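Cys-Gly metallodipeptidase DUG1 (Saccharomyces cerevisiae, PDB 4G1P) hydrolyses the dipeptide Cys-Gly as a zinc- or manganese-dependent dipeptidase and serves as the catalytic component of the complex that degrades glutathione. Local coordinates at residues 83-88 with 164-169; 98-103 with 196-201. All coordinates share one frame; numbering follows the deposited sequence.

Contact 1: residues 83-88 with 164-169; sequences VILSRF and VTCFEG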
loop_
_atom_site.group_PDB
_atom_site.type_symbol
_atom_site.label_atom_id
_atom_site.label_comp_id
_atom_site.label_asym_id
_atom_site.label_seq_id
_atom_site.Cartn_x
_atom_site.Cartn_y
_atom_site.Cartn_z
ATOM N N VAL A 83 24.363 -17.626 -7.877
ATOM C CA VAL A 83 24.882 -18.081 -6.592
ATOM C C VAL A 83 26.374 -18.119 -6.764
ATOM O O VAL A 83 26.855 -18.540 -7.816
ATOM C CB VAL A 83 24.388 -19.479 -6.174
ATOM C CG1 VAL A 83 25.052 -19.890 -4.881
ATOM C CG2 VAL A 83 22.903 -19.473 -5.976
ATOM N N ILE A 84 27.105 -17.655 -5.756
ATOM C CA ILE A 84 28.540 -17.469 -5.897
ATOM C C ILE A 84 29.297 -18.563 -5.180
ATOM O O ILE A 84 29.273 -18.634 -3.964
ATOM C CB ILE A 84 28.994 -16.129 -5.318
ATOM C CG1 ILE A 84 28.250 -14.967 -5.987
ATOM C CG2 ILE A 84 30.489 -15.982 -5.494
ATOM C CD1 ILE A 84 28.558 -13.612 -5.375
ATOM N N LEU A 85 29.954 -19.423 -5.939
ATOM C CA LEU A 85 30.735 -20.493 -5.347
ATOM C C LEU A 85 32.219 -20.206 -5.512
ATOM O O LEU A 85 32.667 -19.825 -6.592
ATOM C CB LEU A 85 30.403 -21.842 -5.996
ATOM C CG LEU A 85 28.946 -22.286 -6.150
ATOM C CD1 LEU A 85 28.958 -23.702 -6.662
ATOM C CD2 LEU A 85 28.154 -22.196 -4.852
ATOM N N SER A 86 32.979 -20.394 -4.444
ATOM C CA SER A 86 34.417 -20.250 -4.517
ATOM C C SER A 86 35.114 -21.105 -3.463
ATOM O O SER A 86 34.490 -21.578 -2.511
ATOM C CB SER A 86 34.809 -18.788 -4.358
ATOM O OG SER A 86 34.623 -18.352 -3.028
ATOM N N ARG A 87 36.409 -21.323 -3.649
ATOM C CA ARG A 87 37.193 -22.066 -2.680
ATOM C C ARG A 87 38.410 -21.238 -2.337
ATOM O O ARG A 87 38.905 -20.460 -3.164
ATOM C CB ARG A 87 37.617 -23.435 -3.225
ATOM C CG ARG A 87 36.820 -23.905 -4.449
ATOM C CD ARG A 87 37.242 -25.287 -4.992
ATOM N NE ARG A 87 36.585 -26.348 -4.244
ATOM C CZ ARG A 87 35.555 -27.057 -4.688
ATOM N NH1 ARG A 87 35.063 -26.863 -5.899
ATOM N NH2 ARG A 87 35.027 -27.983 -3.908
ATOM N N PHE A 88 38.874 -21.378 -1.103
ATOM C CA PHE A 88 40.165 -20.829 -0.718
ATOM C C PHE A 88 40.986 -21.923 -0.048
ATOM O O PHE A 88 40.649 -22.401 1.035
ATOM C CB PHE A 88 40.032 -19.606 0.190
ATOM C CG PHE A 88 41.346 -18.993 0.551
ATOM C CD1 PHE A 88 42.042 -19.420 1.677
ATOM C CD2 PHE A 88 41.910 -18.010 -0.248
ATOM C CE1 PHE A 88 43.263 -18.865 2.004
ATOM C CE2 PHE A 88 43.134 -17.454 0.075
ATOM C CZ PHE A 88 43.812 -17.878 1.197
ATOM N N VAL A 164 35.068 -22.941 1.441
ATOM C CA VAL A 164 34.236 -23.072 0.260
ATOM C C VAL A 164 33.058 -22.162 0.484
ATOM O O VAL A 164 32.542 -22.068 1.598
ATOM C CB VAL A 164 33.755 -24.513 0.045
ATOM C CG1 VAL A 164 32.750 -24.592 -1.090
ATOM C CG2 VAL A 164 34.930 -25.395 -0.255
ATOM N N THR A 165 32.644 -21.474 -0.569
ATOM C CA THR A 165 31.697 -20.397 -0.425
ATOM C C THR A 165 30.441 -20.707 -1.188
ATOM O O THR A 165 30.487 -21.335 -2.230
ATOM C CB THR A 165 32.316 -19.072 -0.907
ATOM O OG1 THR A 165 31.986 -18.050 0.014
ATOM C CG2 THR A 165 31.790 -18.651 -2.228
ATOM N N CYS A 166 29.312 -20.279 -0.650
ATOM C CA CYS A 166 28.039 -20.399 -1.340
ATOM C C CYS A 166 27.158 -19.178 -0.998
ATOM O O CYS A 166 26.396 -19.190 -0.036
ATOM C CB CYS A 166 27.357 -21.722 -0.969
ATOM S SG CYS A 166 25.750 -21.975 -1.774
ATOM N N PHE A 167 27.297 -18.117 -1.783
ATOM C CA PHE A 167 26.622 -16.842 -1.525
ATOM C C PHE A 167 25.495 -16.602 -2.538
ATOM O O PHE A 167 25.749 -16.464 -3.738
ATOM C CB PHE A 167 27.634 -15.692 -1.602
ATOM C CG PHE A 167 28.718 -15.740 -0.543
ATOM C CD1 PHE A 167 28.493 -16.340 0.689
ATOM C CD2 PHE A 167 29.966 -15.157 -0.777
ATOM C CE1 PHE A 167 29.499 -16.373 1.673
ATOM C CE2 PHE A 167 30.984 -15.181 0.200
ATOM C CZ PHE A 167 30.745 -15.783 1.428
ATOM N N GLU A 168 24.250 -16.563 -2.073
ATOM C CA GLU A 168 23.123 -16.368 -2.989
ATOM C C GLU A 168 22.641 -14.932 -2.927
ATOM O O GLU A 168 23.063 -14.173 -2.051
ATOM C CB GLU A 168 21.952 -17.311 -2.670
ATOM C CG GLU A 168 21.223 -16.971 -1.367
ATOM C CD GLU A 168 19.793 -17.481 -1.327
ATOM O OE1 GLU A 168 19.111 -17.445 -2.370
ATOM O OE2 GLU A 168 19.346 -17.917 -0.250
ATOM N N GLY A 169 21.750 -14.575 -3.852
ATOM C CA GLY A 169 21.186 -13.237 -3.919
ATOM C C GLY A 169 19.667 -13.244 -4.031
ATOM O O GLY A 169 19.063 -12.317 -4.585
#
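Strand 83-88 runs antiparallel to 164-168, the short axes 4.4 Å apart at an angle of 169°, with I84 facing F167 as a hydrogen-bonded pair and R87 facing V164 as a non-hydrogen-bonded one. I84 and F167 hold each other twice: I84 N gives its hydrogen to F167 O at 2.7 Å, and F167 N returns one to I84 O at 3.0 Å. Toward the R87 end T165 N binds S86 O at 2.7 Å, while the reverse bond from S86 N to T165 O is long and weak.

On the face that carries I84 and F167, CB of I84 meets CB of F167 at 4.0 Å; the phenyl group beyond turns away from the partner strand, and CB of T165 lies over the rim of one ring face.

On the reverse face sulfur makes the link. With C166 SG opposite the backbone N (chi1 180°), it reaches V83 CG1 at 3.8 Å and L85 CD2 at 3.9 Å. Further along, V164 CG2 approaches the R87 guanidinium obliquely. That charge is paired with D60, and NH2 also binds Y189 O. At the opposite end from R87, E168 touches V83 CG2 through CB alone; its OE2 is bonded to Y100 OH and S175 OG.

The strands are neighbours in the six-stranded mixed sheet of the catalytic domain. Helix 39-55 packs on I84 and S86 through A46, I49 and L53, helix 178-185 lies against V83 and E168, and the next strand, 96-102, flanks 162-168 and meets V164, T165 and C166.

Contact 2: residues 98-103 with 196-201; sequences LVYGHY and VCISDN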
loop_
_atom_site.group_PDB
_atom_site.type_symbol
_atom_site.label_atom_id
_atom_site.label_comp_id
_atom_site.label_asym_id
_atom_site.label_seq_id
_atom_site.Cartn_x
_atom_site.Cartn_y
_atom_site.Cartn_z
ATOM N N LEU A 98 32.257 -25.133 4.471
ATOM C CA LEU A 98 31.438 -24.355 3.554
ATOM C C LEU A 98 30.764 -23.244 4.341
ATOM O O LEU A 98 30.111 -23.502 5.372
ATOM C CB LEU A 98 30.393 -25.240 2.875
ATOM C CG LEU A 98 29.321 -24.548 2.025
ATOM C CD1 LEU A 98 29.969 -23.612 1.056
ATOM C CD2 LEU A 98 28.515 -25.556 1.251
ATOM N N VAL A 99 30.945 -22.007 3.878
ATOM C CA VAL A 99 30.213 -20.886 4.457
ATOM C C VAL A 99 29.185 -20.345 3.482
ATOM O O VAL A 99 29.463 -20.163 2.296
ATOM C CB VAL A 99 31.135 -19.746 4.964
ATOM C CG1 VAL A 99 31.990 -20.239 6.113
ATOM C CG2 VAL A 99 32.001 -19.188 3.839
ATOM N N TYR A 100 27.989 -20.099 4.005
ATOM C CA TYR A 100 26.878 -19.559 3.232
ATOM C C TYR A 100 26.427 -18.222 3.799
ATOM O O TYR A 100 26.431 -18.018 5.024
ATOM C CB TYR A 100 25.709 -20.530 3.276
ATOM C CG TYR A 100 24.365 -19.911 2.972
ATOM C CD1 TYR A 100 23.607 -19.299 3.973
ATOM C CD2 TYR A 100 23.835 -19.968 1.692
ATOM C CE1 TYR A 100 22.392 -18.731 3.695
ATOM C CE2 TYR A 100 22.610 -19.419 1.410
ATOM C CZ TYR A 100 21.895 -18.803 2.412
ATOM O OH TYR A 100 20.676 -18.261 2.123
ATOM N N GLY A 101 26.007 -17.332 2.901
ATOM C CA GLY A 101 25.419 -16.054 3.260
ATOM C C GLY A 101 24.648 -15.507 2.070
ATOM O O GLY A 101 24.489 -16.184 1.049
ATOM N N HIS A 102 24.167 -14.279 2.172
ATOM C CA HIS A 102 23.412 -13.734 1.062
ATOM C C HIS A 102 23.683 -12.268 0.826
ATOM O O HIS A 102 23.801 -11.475 1.769
ATOM C CB HIS A 102 21.912 -14.006 1.215
ATOM C CG HIS A 102 21.249 -13.255 2.331
ATOM N ND1 HIS A 102 20.714 -11.994 2.167
ATOM C CD2 HIS A 102 20.978 -13.616 3.611
ATOM C CE1 HIS A 102 20.171 -11.600 3.308
ATOM N NE2 HIS A 102 20.314 -12.568 4.198
ATOM N N TYR A 103 23.773 -11.912 -0.448
ATOM C CA TYR A 103 24.168 -10.566 -0.816
ATOM C C TYR A 103 23.031 -9.650 -1.262
ATOM O O TYR A 103 23.268 -8.469 -1.503
ATOM C CB TYR A 103 25.261 -10.606 -1.865
ATOM C CG TYR A 103 24.888 -11.268 -3.167
ATOM C CD1 TYR A 103 24.155 -10.583 -4.132
ATOM C CD2 TYR A 103 25.314 -12.569 -3.462
ATOM C CE1 TYR A 103 23.825 -11.179 -5.348
ATOM C CE2 TYR A 103 24.994 -13.166 -4.673
ATOM C CZ TYR A 103 24.248 -12.459 -5.616
ATOM O OH TYR A 103 23.925 -13.030 -6.823
ATOM N N VAL A 196 29.353 -27.029 7.675
ATOM C CA VAL A 196 28.788 -25.810 7.142
ATOM C C VAL A 196 28.587 -24.797 8.262
ATOM O O VAL A 196 28.037 -25.123 9.321
ATOM C CB VAL A 196 27.469 -26.082 6.424
ATOM C CG1 VAL A 196 26.754 -24.767 6.087
ATOM C CG2 VAL A 196 27.722 -26.907 5.174
ATOM N N CYS A 197 29.063 -23.573 8.025
ATOM C CA CYS A 197 28.833 -22.465 8.937
ATOM C C CYS A 197 28.027 -21.345 8.272
ATOM O O CYS A 197 28.252 -21.003 7.103
ATOM C CB CYS A 197 30.151 -21.900 9.443
ATOM S SG CYS A 197 29.854 -20.756 10.773
ATOM N N ILE A 198 27.087 -20.774 9.014
ATOM C CA ILE A 198 26.272 -19.686 8.500
ATOM C C ILE A 198 26.267 -18.552 9.498
ATOM O O ILE A 198 26.005 -18.768 10.686
ATOM C CB ILE A 198 24.820 -20.123 8.275
ATOM C CG1 ILE A 198 24.722 -21.099 7.115
ATOM C CG2 ILE A 198 23.940 -18.923 7.982
ATOM C CD1 ILE A 198 23.328 -21.702 6.958
ATOM N N SER A 199 26.562 -17.347 9.020
ATOM C CA SER A 199 26.429 -16.164 9.838
ATOM C C SER A 199 25.320 -15.314 9.254
ATOM O O SER A 199 25.545 -14.522 8.349
ATOM C CB SER A 199 27.738 -15.390 9.845
ATOM O OG SER A 199 27.691 -14.347 10.789
ATOM N N ASP A 200 24.113 -15.483 9.766
ATOM C CA ASP A 200 22.956 -14.840 9.173
ATOM C C ASP A 200 21.839 -14.662 10.190
ATOM O O ASP A 200 20.660 -14.767 9.860
ATOM C CB ASP A 200 22.449 -15.679 8.004
ATOM C CG ASP A 200 21.770 -14.844 6.928
ATOM O OD1 ASP A 200 21.634 -13.616 7.095
ATOM O OD2 ASP A 200 21.359 -15.424 5.907
ATOM N N ASN A 201 22.214 -14.422 11.436
ATOM C CA ASN A 201 21.256 -14.045 12.457
ATOM C C ASN A 201 21.958 -13.201 13.495
ATOM O O ASN A 201 22.990 -12.626 13.201
ATOM C CB ASN A 201 20.572 -15.269 13.072
ATOM C CG ASN A 201 21.520 -16.135 13.870
ATOM O OD1 ASN A 201 22.645 -16.416 13.439
ATOM N ND2 ASN A 201 21.075 -16.552 15.054
HETATM O O HOH W 1 27.430 -15.968 6.715
#
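L98 and V99 lie in parallel register with V196 and C197, and this is the tight end of the contact. C197 N donates to L98 O at 2.9 Å and Y100 N donates to C197 O at 3.2 Å. L98 CB packs on V196 CG2 at 3.9 Å, and from the other face of the sheet V99 CG1 approaches C197 CB at 4.2 Å; W145 of helix 135-154 touches both V99 and C197.

Beyond this point the strands, at 28° to each other, spread apart. Y100 O and S199 N are too far apart for a direct bond, and a water takes their place: it donates to Y100 O and S199 O and accepts from S199 N. The side chains still meet here, the Y100 ring and I198 crossing obliquely with CD1 of Y100 3.8 Å from CG1 of I198.

The parting marks a topological switch point of the alpha/beta sheet: from 96-102 the chain goes on to sheet strand 162-168 on one side, and from 195-198 to 437-439 on the other. Active sites commonly form at the C-terminal ends of such strands, and in this M20 peptidase the gap brings D200, a zinc ligand, close to H102, a probable one by analogy with relatives. With D200 CG swung opposite its own backbone N (chi1 -151°), the carboxylate points at the imidazole: OD2 approaches the ring edge-on and in plane, on the CD2 side, and OD1 lies 3.4 Å from NE2, the two planes being turned 45° apart. H102 is steadied from the far side of its ring, where ND1 binds D104 O, and by its backbone N, which binds D138 OD2. D137, shared by both zinc sites, has a weak hydrogen bond with H102 NE2 and also touches D200.

How the contacts relate
Contacts 1 and 2 are two joins of one sheet, their centres about 10 Å apart, separated by the seam between 162-168 and 96-102. That seam is closed by V164 O and V99 N, 2.8 Å apart, and by E168 OE2 and Y100 OH at 2.7 Å. Contact 2 bears directly on the metal centre, the side chain of D200 lying about 3 Å from a zinc ion. Contact 1 reaches the site through E168 at the end of strand 162-168, next to 96-102: its side chain is about 8 Å from the bound glycine, yet about 4 Å from those of H102 and E171, the latter the probable proton acceptor.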